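Local coordinates for protein L-threonine dehydrogenase (Flavobacterium frigidimaris, PDB 2YY7) that binds NAD in a Rossmann-fold domain and probably catalyses the NAD-dependent oxidation of L-threonine at its 3-hydroxyl group, at residues L6-C11 / V52-F57; E17-L22 / V31-I36; T70-M75 / F99-L104. All coordinates share one frame; numbering follows the deposited sequence.

Interaction 1 (L6-C11 / V52-F57); sequences LIIGAC and VNALDF. With NAD (nicotinamide-adenine-dinucleotide), chain E.
I8 and A54 meet through methyl groups, I8 CG2 lying 3.7 Å from A54 CB beside the adenine end of the pocket. I8 is the last residue of strand 5-8, and its CG2 stands anti to the backbone N, which carries this methyl to the loop that precedes helix 57-66. There it also approaches V52 CG1, more loosely at 4.4 Å. A beta-branched residue suits the place because one short branch can cover two small apolar neighbours.

The polar work is done by N53. From CB its chain extends anti to the backbone N, chi1 -175°, and brings CG within 3.8 Å of NAD N6A. At the tip, OD1 accepts a nearly straight hydrogen bond from N6A, 3.1 Å long. The same OD1 accepts from the backbone N of L55 at 2.9 Å, the donor tilted 29° from the carbonyl plane; this is an Asx turn, set within the type I turn N53-D56, and it fixes the amide's rotation so that oxygen faces the adenine. Next door, A54 N donates to NAD N1A at 2.8 Å with an N-H...N angle of 170°, while A54 CB touches the same ring nitrogen. A leucine in place of N53 would probably leave both the adenine amino group and the N-H of L55 without their acceptor.

G9 runs close by the adenosine ribose, its CA 3.6 Å from NAD O4B. A side chain here would collide with that oxygen, and the positive phi also favours glycine.

Together N53 and A54 offer one acceptor and one donor to the amino group and N1 of the base, a pairing that matches adenine and would probably disfavour a base without an amino group there, while A54 CB adds an apolar touch at N1A, backed by I8 CG2.

Interaction 2 (E17-L22 / V31-I36); sequences ELTQKL and VIASDI. With NAD (nicotinamide-adenine-dinucleotide), chain E.
The first beta-alpha-beta unit of the Rossmann domain joins strand 5-8, helix 13-26 and strand 31-35, and here its helix packs on its second strand. The segments run nearly antiparallel, at 165°, with axes 9.0 Å apart.

V31 has the largest share of the contact. Its CG2 lies against the base of L22, 3.9 Å from L22 CB and close to that residue's carbonyl C and O, while CG1, held anti to the backbone N (chi1 -175°), turns to T19 CG2 at 4.2 Å. The T19 methyl lies between V31 and A33 and is also 4.2 Å from A33 CB. Threonine suits this buried spot because its hydroxyl bonds to the carbonyl O of G15 one turn back, leaving the methyl for the strand. A33, with only a methyl, probably lets the helix come close, and I7 of strand 5-8 adds to the same apolar layer.

Where the strand ends, D35 grips the adenosine ribose with both carboxylate oxygens: NAD O2B donates to OD1 and NAD O3B to OD2, each at 2.7 Å. The backbone N-H groups of R37 and C11 steady the carboxylate. I36 then lays CG2 against the adenine, 3.6 Å from NAD C4A.

An acidic residue ending the second strand and bonded to both ribose hydroxyls is the classic mark of an NAD-binding Rossmann fold.

Interaction 3 (T70-M75 / F99-L104); sequences TDIYLM and FHVLNL. With NAD (nicotinamide-adenine-dinucleotide), chain E.
V101 presses its two methyls against two residues of strand 71-74, and these few atoms make up the tight part of the contact. CG1, anti to the backbone N (chi1 175°), meets I72 CG2 tip to tip at 3.8 Å. CG2 of the same valine reaches L74 CD2, also at 3.8 Å, but there the two side chains slide past one another in opposite directions. The two methyls together span I72 and L74, two residues apart on the strand and therefore on the same face of the sheet. I72 CG2 is shared, lying 4.1 Å from V101 CG2 as well. A valine is short enough to bring the helix near, and branched enough to touch both strand residues; I72 offers its short CG2 branch and L74 the end of its longer chain.

Away from V101 the segments separate. L104, one turn further along the helix, points toward the strand, yet L104 CB is still 5.2 Å from I72 CD1; the side chain packs instead on F57 and I60 of helix 57-66, though the exact placement of its tip is less sure. H100 is partly exposed and uses NE2 to bond the carbonyl O of L55. F99 turns away from the strand, where its ring makes edge-to-face contacts with W153 and with W91 of the second subunit, so at F99 the helix meets the second subunit. The start of the strand segment is polar: T70 OG1 donates to D71 OD2 at 2.9 Å, from above the carboxylate plane.

At the other end, M75 O comes 3.1 Å from NAD C5D. Strand 71-74 lies between strands 5-8 and 112-118; helix 87-106 covers one face beside helix 57-66, and on the opposite face Y73 packs on L18 and L22 of helix 13-26.

From the N terminus, strand 5-8 opens the loop that interaction 1 closes at 52-57. Interaction 2 is nested inside it, joining 17-22 to 31-36 as the chain turns back from helix 13-26 into its next strand. Interaction 3 follows in series, closing 70-75 onto 99-104. All three converge on one sheet, in which strand 5-8 has strands 31-35 and 71-74 as neighbours: G9 N probably bonds S34 O on one side, and I8 O probably accepts a hydrogen bond from M75 N on the other. Y73 packs against L18 and L22, linking interactions 2 and 3 through helix 13-26, and each contact carries residues that touch NAD.

Interaction 1 (L6-C11 / V52-F57)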
loop_
_atom_site.group_PDB
_atom_site.type_symbol
_atom_site.label_atom_id
_atom_site.label_comp_id
_atom_site.label_asym_id
_atom_site.label_seq_id
_atom_site.Cartn_x
_atom_site.Cartn_y
_atom_site.Cartn_z
ATOM N N LEU A 6 -7.041 25.749 4.944
ATOM C CA LEU A 6 -8.213 24.975 5.323
ATOM C C LEU A 6 -7.717 23.742 6.067
ATOM O O LEU A 6 -6.993 22.913 5.506
ATOM C CB LEU A 6 -9.020 24.540 4.097
ATOM C CG LEU A 6 -10.173 23.576 4.411
ATOM C CD1 LEU A 6 -11.179 24.249 5.352
ATOM C CD2 LEU A 6 -10.849 23.145 3.114
ATOM N N ILE A 7 -8.076 23.638 7.342
ATOM C CA ILE A 7 -7.681 22.491 8.143
ATOM C C ILE A 7 -8.891 21.571 8.275
ATOM O O ILE A 7 -9.912 21.950 8.848
ATOM C CB ILE A 7 -7.217 22.919 9.549
ATOM C CG1 ILE A 7 -5.969 23.799 9.437
ATOM C CG2 ILE A 7 -6.918 21.687 10.394
ATOM C CD1 ILE A 7 -5.557 24.441 10.739
ATOM N N ILE A 8 -8.775 20.369 7.721
ATOM C CA ILE A 8 -9.853 19.391 7.771
ATOM C C ILE A 8 -9.562 18.474 8.957
ATOM O O ILE A 8 -8.492 17.863 9.028
ATOM C CB ILE A 8 -9.907 18.586 6.455
ATOM C CG1 ILE A 8 -10.070 19.551 5.276
ATOM C CG2 ILE A 8 -11.069 17.593 6.480
ATOM C CD1 ILE A 8 -10.100 18.861 3.917
ATOM N N GLY A 9 -10.515 18.398 9.886
ATOM C CA GLY A 9 -10.344 17.597 11.086
ATOM C C GLY A 9 -9.657 18.469 12.123
ATOM O O GLY A 9 -8.814 18.000 12.883
ATOM N N ALA A 10 -10.043 19.744 12.158
ATOM C CA ALA A 10 -9.446 20.728 13.058
ATOM C C ALA A 10 -9.718 20.544 14.545
ATOM O O ALA A 10 -9.014 21.123 15.378
ATOM C CB ALA A 10 -9.870 22.140 12.628
ATOM N N CYS A 11 -10.728 19.750 14.883
ATOM C CA CYS A 11 -11.074 19.520 16.281
ATOM C C CYS A 11 -10.310 18.359 16.918
ATOM O O CYS A 11 -10.494 18.056 18.101
ATOM C CB CYS A 11 -12.585 19.291 16.402
ATOM S SG CYS A 11 -13.564 20.746 15.911
ATOM N N VAL A 52 -17.866 19.973 7.864
ATOM C CA VAL A 52 -17.582 19.319 6.596
ATOM C C VAL A 52 -17.361 17.833 6.787
ATOM O O VAL A 52 -16.921 17.393 7.846
ATOM C CB VAL A 52 -16.318 19.913 5.908
ATOM C CG1 VAL A 52 -15.055 19.478 6.648
ATOM C CG2 VAL A 52 -16.257 19.462 4.455
ATOM N N ASN A 53 -17.705 17.059 5.768
ATOM C CA ASN A 53 -17.477 15.623 5.812
ATOM C C ASN A 53 -16.421 15.394 4.740
ATOM O O ASN A 53 -16.713 15.492 3.550
ATOM C CB ASN A 53 -18.739 14.834 5.463
ATOM C CG ASN A 53 -18.539 13.340 5.631
ATOM O OD1 ASN A 53 -17.432 12.836 5.451
ATOM N ND2 ASN A 53 -19.605 12.624 5.970
ATOM N N ALA A 54 -15.195 15.109 5.168
ATOM C CA ALA A 54 -14.076 14.891 4.251
ATOM C C ALA A 54 -14.305 13.751 3.261
ATOM O O ALA A 54 -13.567 13.608 2.285
ATOM C CB ALA A 54 -12.797 14.635 5.051
ATOM N N LEU A 55 -15.330 12.945 3.517
ATOM C CA LEU A 55 -15.662 11.814 2.655
ATOM C C LEU A 55 -16.403 12.297 1.405
ATOM O O LEU A 55 -16.526 11.566 0.421
ATOM C CB LEU A 55 -16.548 10.835 3.433
ATOM C CG LEU A 55 -16.231 9.339 3.494
ATOM C CD1 LEU A 55 -14.763 9.113 3.746
ATOM C CD2 LEU A 55 -17.067 8.712 4.603
ATOM N N ASP A 56 -16.888 13.534 1.451
ATOM C CA ASP A 56 -17.649 14.109 0.340
ATOM C C ASP A 56 -16.827 15.133 -0.439
ATOM O O ASP A 56 -16.578 16.235 0.042
ATOM C CB ASP A 56 -18.920 14.772 0.884
ATOM C CG ASP A 56 -19.869 15.227 -0.212
ATOM O OD1 ASP A 56 -19.394 15.716 -1.257
ATOM O OD2 ASP A 56 -21.098 15.112 -0.014
ATOM N N PHE A 57 -16.413 14.763 -1.646
ATOM C CA PHE A 57 -15.613 15.650 -2.488
ATOM C C PHE A 57 -16.260 17.018 -2.736
ATOM O O PHE A 57 -15.577 18.044 -2.683
ATOM C CB PHE A 57 -15.312 14.970 -3.829
ATOM C CG PHE A 57 -14.556 15.839 -4.799
ATOM C CD1 PHE A 57 -15.223 16.770 -5.590
ATOM C CD2 PHE A 57 -13.173 15.731 -4.914
ATOM C CE1 PHE A 57 -14.525 17.581 -6.483
ATOM C CE2 PHE A 57 -12.463 16.540 -5.805
ATOM C CZ PHE A 57 -13.141 17.466 -6.592
HETATM P PA NAD E . -8.076 12.821 16.081
HETATM O O1A NAD E . -7.804 13.385 17.432
HETATM O O2A NAD E . -8.807 11.527 16.064
HETATM O O5B NAD E . -8.734 13.908 15.137
HETATM C C5B NAD E . -9.411 13.549 13.968
HETATM C C4B NAD E . -10.434 14.610 13.640
HETATM O O4B NAD E . -10.970 14.309 12.350
HETATM C C3B NAD E . -11.596 14.630 14.661
HETATM O O3B NAD E . -11.815 15.950 15.189
HETATM C C2B NAD E . -12.773 14.067 13.855
HETATM O O2B NAD E . -14.020 14.602 14.266
HETATM C C1B NAD E . -12.385 14.470 12.424
HETATM N N9A NAD E . -13.098 13.693 11.400
HETATM C C8A NAD E . -13.336 12.319 11.422
HETATM N N7A NAD E . -14.035 12.002 10.323
HETATM C C5A NAD E . -14.216 13.139 9.614
HETATM C C6A NAD E . -14.895 13.382 8.431
HETATM N N6A NAD E . -15.565 12.420 7.834
HETATM N N1A NAD E . -14.949 14.662 7.943
HETATM C C2A NAD E . -14.334 15.709 8.613
HETATM N N3A NAD E . -13.676 15.493 9.808
HETATM C C4A NAD E . -13.639 14.207 10.289
HETATM O O3 NAD E . -6.682 12.507 15.351
HETATM P PN NAD E . -5.262 13.286 15.463
HETATM O O1N NAD E . -5.429 14.778 15.446
HETATM O O2N NAD E . -4.493 12.573 16.519
HETATM O O5D NAD E . -4.575 12.858 14.056
HETATM C C5D NAD E . -4.691 13.695 12.896
HETATM C C4D NAD E . -3.853 13.067 11.748
HETATM O O4D NAD E . -2.532 12.819 12.194
HETATM C C3D NAD E . -4.374 11.703 11.285
HETATM O O3D NAD E . -4.123 11.574 9.888
HETATM C C2D NAD E . -3.477 10.720 11.998
HETATM O O2D NAD E . -3.519 9.492 11.311
HETATM C C1D NAD E . -2.132 11.446 11.990
HETATM N N1N NAD E . -1.261 10.919 13.066
HETATM C C2N NAD E . -1.571 11.172 14.387
HETATM C C3N NAD E . -0.748 10.672 15.390
HETATM C C7N NAD E . -0.992 11.030 16.831
HETATM O O7N NAD E . -0.153 10.411 17.743
HETATM N N7N NAD E . -1.986 11.851 17.213
HETATM C C4N NAD E . 0.379 9.895 15.060
HETATM C C5N NAD E . 0.694 9.669 13.717
HETATM C C6N NAD E . -0.134 10.161 12.727
#

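Interaction 2 (E17-L22 / V31-I36)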
loop_
_atom_site.group_PDB
_atom_site.type_symbol
_atom_site.label_atom_id
_atom_site.label_comp_id
_atom_site.label_asym_id
_atom_site.label_seq_id
_atom_site.Cartn_x
_atom_site.Cartn_y
_atom_site.Cartn_z
ATOM N N GLU A 17 -4.213 22.268 18.127
ATOM C CA GLU A 17 -2.988 23.050 18.269
ATOM C C GLU A 17 -2.510 23.633 16.945
ATOM O O GLU A 17 -2.044 24.772 16.894
ATOM C CB GLU A 17 -1.883 22.180 18.870
ATOM C CG GLU A 17 -2.162 21.718 20.287
ATOM C CD GLU A 17 -2.292 22.875 21.261
ATOM O OE1 GLU A 17 -1.359 23.706 21.322
ATOM O OE2 GLU A 17 -3.321 22.951 21.966
ATOM N N LEU A 18 -2.629 22.846 15.879
ATOM C CA LEU A 18 -2.210 23.267 14.547
ATOM C C LEU A 18 -2.968 24.511 14.096
ATOM O O LEU A 18 -2.380 25.438 13.544
ATOM C CB LEU A 18 -2.444 22.138 13.538
ATOM C CG LEU A 18 -2.111 22.461 12.079
ATOM C CD1 LEU A 18 -0.616 22.710 11.923
ATOM C CD2 LEU A 18 -2.552 21.307 11.203
ATOM N N THR A 19 -4.276 24.521 14.332
ATOM C CA THR A 19 -5.118 25.652 13.957
ATOM C C THR A 19 -4.712 26.908 14.732
ATOM O O THR A 19 -4.610 27.995 14.160
ATOM C CB THR A 19 -6.609 25.348 14.240
ATOM O OG1 THR A 19 -7.015 24.198 13.486
ATOM C CG2 THR A 19 -7.488 26.536 13.843
ATOM N N GLN A 20 -4.474 26.754 16.031
ATOM C CA GLN A 20 -4.089 27.884 16.873
ATOM C C GLN A 20 -2.761 28.486 16.432
ATOM O O GLN A 20 -2.646 29.700 16.273
ATOM C CB GLN A 20 -3.992 27.450 18.340
ATOM C CG GLN A 20 -3.742 28.599 19.314
ATOM C CD GLN A 20 -3.644 28.135 20.762
ATOM O OE1 GLN A 20 -2.777 27.331 21.112
ATOM N NE2 GLN A 20 -4.537 28.638 21.608
ATOM N N LYS A 21 -1.763 27.634 16.229
ATOM C CA LYS A 21 -0.442 28.090 15.814
ATOM C C LYS A 21 -0.471 28.759 14.440
ATOM O O LYS A 21 0.144 29.805 14.235
ATOM C CB LYS A 21 0.533 26.914 15.801
ATOM C CG LYS A 21 1.971 27.287 15.463
ATOM C CD LYS A 21 2.566 28.265 16.459
ATOM C CE LYS A 21 4.015 28.574 16.106
ATOM N NZ LYS A 21 4.627 29.560 17.036
ATOM N N LEU A 22 -1.189 28.159 13.499
ATOM C CA LEU A 22 -1.286 28.728 12.160
ATOM C C LEU A 22 -1.948 30.108 12.205
ATOM O O LEU A 22 -1.536 31.026 11.497
ATOM C CB LEU A 22 -2.084 27.784 11.257
ATOM C CG LEU A 22 -1.352 27.012 10.153
ATOM C CD1 LEU A 22 0.119 26.853 10.466
ATOM C CD2 LEU A 22 -2.026 25.654 9.977
ATOM N N VAL A 31 -7.053 31.233 8.402
ATOM C CA VAL A 31 -7.091 29.807 8.701
ATOM C C VAL A 31 -8.527 29.376 8.985
ATOM O O VAL A 31 -9.133 29.801 9.968
ATOM C CB VAL A 31 -6.215 29.474 9.926
ATOM C CG1 VAL A 31 -6.164 27.972 10.134
ATOM C CG2 VAL A 31 -4.813 30.047 9.743
ATOM N N ILE A 32 -9.068 28.533 8.111
ATOM C CA ILE A 32 -10.432 28.044 8.259
ATOM C C ILE A 32 -10.401 26.654 8.886
ATOM O O ILE A 32 -9.752 25.750 8.363
ATOM C CB ILE A 32 -11.143 27.934 6.885
ATOM C CG1 ILE A 32 -10.964 29.228 6.080
ATOM C CG2 ILE A 32 -12.620 27.616 7.089
ATOM C CD1 ILE A 32 -11.550 30.464 6.723
ATOM N N ALA A 33 -11.093 26.489 10.009
ATOM C CA ALA A 33 -11.150 25.201 10.689
ATOM C C ALA A 33 -12.407 24.467 10.239
ATOM O O ALA A 33 -13.478 25.064 10.154
ATOM C CB ALA A 33 -11.174 25.401 12.207
ATOM N N SER A 34 -12.276 23.177 9.940
ATOM C CA SER A 34 -13.418 22.382 9.503
ATOM C C SER A 34 -13.336 20.998 10.127
ATOM O O SER A 34 -12.250 20.471 10.362
ATOM C CB SER A 34 -13.458 22.264 7.973
ATOM O OG SER A 34 -12.344 21.548 7.469
ATOM N N ASP A 35 -14.498 20.418 10.396
ATOM C CA ASP A 35 -14.571 19.108 11.020
ATOM C C ASP A 35 -16.003 18.604 10.868
ATOM O O ASP A 35 -16.914 19.392 10.594
ATOM C CB ASP A 35 -14.200 19.242 12.498
ATOM C CG ASP A 35 -13.789 17.927 13.116
ATOM O OD1 ASP A 35 -14.675 17.080 13.363
ATOM O OD2 ASP A 35 -12.573 17.741 13.345
ATOM N N ILE A 36 -16.212 17.302 11.028
ATOM C CA ILE A 36 -17.558 16.770 10.901
ATOM C C ILE A 36 -18.301 16.982 12.216
ATOM O O ILE A 36 -19.530 16.989 12.255
ATOM C CB ILE A 36 -17.549 15.265 10.507
ATOM C CG1 ILE A 36 -18.970 14.827 10.137
ATOM C CG2 ILE A 36 -17.008 14.419 11.649
ATOM C CD1 ILE A 36 -19.032 13.566 9.313
HETATM P PA NAD E . -8.076 12.821 16.081
HETATM O O1A NAD E . -7.804 13.385 17.432
HETATM O O2A NAD E . -8.807 11.527 16.064
HETATM O O5B NAD E . -8.734 13.908 15.137
HETATM C C5B NAD E . -9.411 13.549 13.968
HETATM C C4B NAD E . -10.434 14.610 13.640
HETATM O O4B NAD E . -10.970 14.309 12.350
HETATM C C3B NAD E . -11.596 14.630 14.661
HETATM O O3B NAD E . -11.815 15.950 15.189
HETATM C C2B NAD E . -12.773 14.067 13.855
HETATM O O2B NAD E . -14.020 14.602 14.266
HETATM C C1B NAD E . -12.385 14.470 12.424
HETATM N N9A NAD E . -13.098 13.693 11.400
HETATM C C8A NAD E . -13.336 12.319 11.422
HETATM N N7A NAD E . -14.035 12.002 10.323
HETATM C C5A NAD E . -14.216 13.139 9.614
HETATM C C6A NAD E . -14.895 13.382 8.431
HETATM N N6A NAD E . -15.565 12.420 7.834
HETATM N N1A NAD E . -14.949 14.662 7.943
HETATM C C2A NAD E . -14.334 15.709 8.613
HETATM N N3A NAD E . -13.676 15.493 9.808
HETATM C C4A NAD E . -13.639 14.207 10.289
HETATM O O3 NAD E . -6.682 12.507 15.351
HETATM P PN NAD E . -5.262 13.286 15.463
HETATM O O1N NAD E . -5.429 14.778 15.446
HETATM O O2N NAD E . -4.493 12.573 16.519
HETATM O O5D NAD E . -4.575 12.858 14.056
HETATM C C5D NAD E . -4.691 13.695 12.896
HETATM C C4D NAD E . -3.853 13.067 11.748
HETATM O O4D NAD E . -2.532 12.819 12.194
HETATM C C3D NAD E . -4.374 11.703 11.285
HETATM O O3D NAD E . -4.123 11.574 9.888
HETATM C C2D NAD E . -3.477 10.720 11.998
HETATM O O2D NAD E . -3.519 9.492 11.311
HETATM C C1D NAD E . -2.132 11.446 11.990
HETATM N N1N NAD E . -1.261 10.919 13.066
HETATM C C2N NAD E . -1.571 11.172 14.387
HETATM C C3N NAD E . -0.748 10.672 15.390
HETATM C C7N NAD E . -0.992 11.030 16.831
HETATM O O7N NAD E . -0.153 10.411 17.743
HETATM N N7N NAD E . -1.986 11.851 17.213
HETATM C C4N NAD E . 0.379 9.895 15.060
HETATM C C5N NAD E . 0.694 9.669 13.717
HETATM C C6N NAD E . -0.134 10.161 12.727
#

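Interaction 3 (T70-M75 / F99-L104)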
loop_
_atom_site.group_PDB
_atom_site.type_symbol
_atom_site.label_atom_id
_atom_site.label_comp_id
_atom_site.label_asym_id
_atom_site.label_seq_id
_atom_site.Cartn_x
_atom_site.Cartn_y
_atom_site.Cartn_z
ATOM N N THR A 70 -5.811 27.983 -0.587
ATOM C CA THR A 70 -4.586 27.704 -1.326
ATOM C C THR A 70 -3.875 26.493 -0.712
ATOM O O THR A 70 -3.245 25.718 -1.424
ATOM C CB THR A 70 -3.613 28.912 -1.319
ATOM O OG1 THR A 70 -3.188 29.187 0.021
ATOM C CG2 THR A 70 -4.294 30.147 -1.896
ATOM N N ASP A 71 -3.992 26.330 0.606
ATOM C CA ASP A 71 -3.356 25.218 1.316
ATOM C C ASP A 71 -4.355 24.368 2.111
ATOM O O ASP A 71 -5.233 24.895 2.790
ATOM C CB ASP A 71 -2.306 25.724 2.315
ATOM C CG ASP A 71 -1.165 26.480 1.660
ATOM O OD1 ASP A 71 -0.080 26.518 2.280
ATOM O OD2 ASP A 71 -1.343 27.042 0.558
ATOM N N ILE A 72 -4.201 23.050 2.044
ATOM C CA ILE A 72 -5.073 22.160 2.799
ATOM C C ILE A 72 -4.261 21.223 3.683
ATOM O O ILE A 72 -3.315 20.580 3.221
ATOM C CB ILE A 72 -5.975 21.292 1.881
ATOM C CG1 ILE A 72 -7.054 22.160 1.230
ATOM C CG2 ILE A 72 -6.632 20.164 2.701
ATOM C CD1 ILE A 72 -8.081 21.374 0.439
ATOM N N TYR A 73 -4.620 21.186 4.963
ATOM C CA TYR A 73 -3.993 20.290 5.927
ATOM C C TYR A 73 -5.093 19.267 6.227
ATOM O O TYR A 73 -6.048 19.568 6.949
ATOM C CB TYR A 73 -3.610 21.033 7.216
ATOM C CG TYR A 73 -2.471 22.020 7.068
ATOM C CD1 TYR A 73 -1.233 21.786 7.677
ATOM C CD2 TYR A 73 -2.633 23.196 6.337
ATOM C CE1 TYR A 73 -0.184 22.707 7.565
ATOM C CE2 TYR A 73 -1.591 24.125 6.214
ATOM C CZ TYR A 73 -0.371 23.875 6.832
ATOM O OH TYR A 73 0.653 24.788 6.712
ATOM N N LEU A 74 -4.971 18.076 5.645
ATOM C CA LEU A 74 -5.954 17.003 5.833
ATOM C C LEU A 74 -5.591 16.146 7.041
ATOM O O LEU A 74 -4.764 15.233 6.951
ATOM C CB LEU A 74 -6.016 16.130 4.579
ATOM C CG LEU A 74 -6.877 14.861 4.609
ATOM C CD1 LEU A 74 -8.330 15.209 4.879
ATOM C CD2 LEU A 74 -6.747 14.144 3.278
ATOM N N MET A 75 -6.227 16.436 8.166
ATOM C CA MET A 75 -5.952 15.725 9.403
ATOM C C MET A 75 -6.984 14.660 9.734
ATOM O O MET A 75 -6.749 13.825 10.600
ATOM C CB MET A 75 -5.872 16.724 10.558
ATOM C CG MET A 75 -5.006 17.937 10.254
ATOM S SD MET A 75 -3.327 17.485 9.745
ATOM C CE MET A 75 -2.537 17.284 11.341
ATOM N N PHE A 99 -7.794 11.130 -1.545
ATOM C CA PHE A 99 -7.994 11.219 -2.991
ATOM C C PHE A 99 -8.697 12.527 -3.361
ATOM O O PHE A 99 -8.349 13.163 -4.361
ATOM C CB PHE A 99 -8.808 10.028 -3.515
ATOM C CG PHE A 99 -8.018 8.748 -3.630
ATOM C CD1 PHE A 99 -6.821 8.713 -4.344
ATOM C CD2 PHE A 99 -8.476 7.575 -3.034
ATOM C CE1 PHE A 99 -6.089 7.527 -4.461
ATOM C CE2 PHE A 99 -7.754 6.385 -3.145
ATOM C CZ PHE A 99 -6.556 6.363 -3.860
ATOM N N HIS A 100 -9.685 12.926 -2.565
ATOM C CA HIS A 100 -10.403 14.179 -2.830
ATOM C C HIS A 100 -9.469 15.378 -2.786
ATOM O O HIS A 100 -9.485 16.217 -3.686
ATOM C CB HIS A 100 -11.521 14.400 -1.816
ATOM C CG HIS A 100 -12.587 13.351 -1.858
ATOM N ND1 HIS A 100 -12.837 12.594 -2.982
ATOM C CD2 HIS A 100 -13.490 12.961 -0.930
ATOM C CE1 HIS A 100 -13.850 11.780 -2.742
ATOM N NE2 HIS A 100 -14.265 11.985 -1.504
ATOM N N VAL A 101 -8.664 15.468 -1.735
ATOM C CA VAL A 101 -7.730 16.584 -1.594
ATOM C C VAL A 101 -6.649 16.547 -2.677
ATOM O O VAL A 101 -6.269 17.586 -3.210
ATOM C CB VAL A 101 -7.062 16.589 -0.195
ATOM C CG1 VAL A 101 -6.007 17.692 -0.114
ATOM C CG2 VAL A 101 -8.120 16.808 0.876
ATOM N N LEU A 102 -6.166 15.351 -3.007
ATOM C CA LEU A 102 -5.140 15.220 -4.037
ATOM C C LEU A 102 -5.714 15.627 -5.391
ATOM O O LEU A 102 -5.035 16.281 -6.185
ATOM C CB LEU A 102 -4.604 13.780 -4.101
ATOM C CG LEU A 102 -3.668 13.304 -2.980
ATOM C CD1 LEU A 102 -3.308 11.837 -3.208
ATOM C CD2 LEU A 102 -2.396 14.153 -2.952
ATOM N N ASN A 103 -6.961 15.236 -5.650
ATOM C CA ASN A 103 -7.625 15.581 -6.907
ATOM C C ASN A 103 -7.874 17.091 -6.997
ATOM O O ASN A 103 -7.895 17.655 -8.091
ATOM C CB ASN A 103 -8.947 14.807 -7.046
ATOM C CG ASN A 103 -8.749 13.397 -7.596
ATOM O OD1 ASN A 103 -9.575 12.506 -7.374
ATOM N ND2 ASN A 103 -7.662 13.194 -8.334
ATOM N N LEU A 104 -8.065 17.751 -5.858
ATOM C CA LEU A 104 -8.272 19.198 -5.879
ATOM C C LEU A 104 -6.965 19.851 -6.323
ATOM O O LEU A 104 -6.966 20.833 -7.068
ATOM C CB LEU A 104 -8.665 19.735 -4.492
ATOM C CG LEU A 104 -10.139 19.963 -4.100
ATOM C CD1 LEU A 104 -10.978 20.241 -5.336
ATOM C CD2 LEU A 104 -10.684 18.768 -3.359
HETATM P PA NAD E . -8.076 12.821 16.081
HETATM O O1A NAD E . -7.804 13.385 17.432
HETATM O O2A NAD E . -8.807 11.527 16.064
HETATM O O5B NAD E . -8.734 13.908 15.137
HETATM C C5B NAD E . -9.411 13.549 13.968
HETATM C C4B NAD E . -10.434 14.610 13.640
HETATM O O4B NAD E . -10.970 14.309 12.350
HETATM C C3B NAD E . -11.596 14.630 14.661
HETATM O O3B NAD E . -11.815 15.950 15.189
HETATM C C2B NAD E . -12.773 14.067 13.855
HETATM O O2B NAD E . -14.020 14.602 14.266
HETATM C C1B NAD E . -12.385 14.470 12.424
HETATM N N9A NAD E . -13.098 13.693 11.400
HETATM C C8A NAD E . -13.336 12.319 11.422
HETATM N N7A NAD E . -14.035 12.002 10.323
HETATM C C5A NAD E . -14.216 13.139 9.614
HETATM C C6A NAD E . -14.895 13.382 8.431
HETATM N N6A NAD E . -15.565 12.420 7.834
HETATM N N1A NAD E . -14.949 14.662 7.943
HETATM C C2A NAD E . -14.334 15.709 8.613
HETATM N N3A NAD E . -13.676 15.493 9.808
HETATM C C4A NAD E . -13.639 14.207 10.289
HETATM O O3 NAD E . -6.682 12.507 15.351
HETATM P PN NAD E . -5.262 13.286 15.463
HETATM O O1N NAD E . -5.429 14.778 15.446
HETATM O O2N NAD E . -4.493 12.573 16.519
HETATM O O5D NAD E . -4.575 12.858 14.056
HETATM C C5D NAD E . -4.691 13.695 12.896
HETATM C C4D NAD E . -3.853 13.067 11.748
HETATM O O4D NAD E . -2.532 12.819 12.194
HETATM C C3D NAD E . -4.374 11.703 11.285
HETATM O O3D NAD E . -4.123 11.574 9.888
HETATM C C2D NAD E . -3.477 10.720 11.998
HETATM O O2D NAD E . -3.519 9.492 11.311
HETATM C C1D NAD E . -2.132 11.446 11.990
HETATM N N1N NAD E . -1.261 10.919 13.066
HETATM C C2N NAD E . -1.571 11.172 14.387
HETATM C C3N NAD E . -0.748 10.672 15.390
HETATM C C7N NAD E . -0.992 11.030 16.831
HETATM O O7N NAD E . -0.153 10.411 17.743
HETATM N N7N NAD E . -1.986 11.851 17.213
HETATM C C4N NAD E . 0.379 9.895 15.060
HETATM C C5N NAD E . 0.694 9.669 13.717
HETATM C C6N NAD E . -0.134 10.161 12.727
#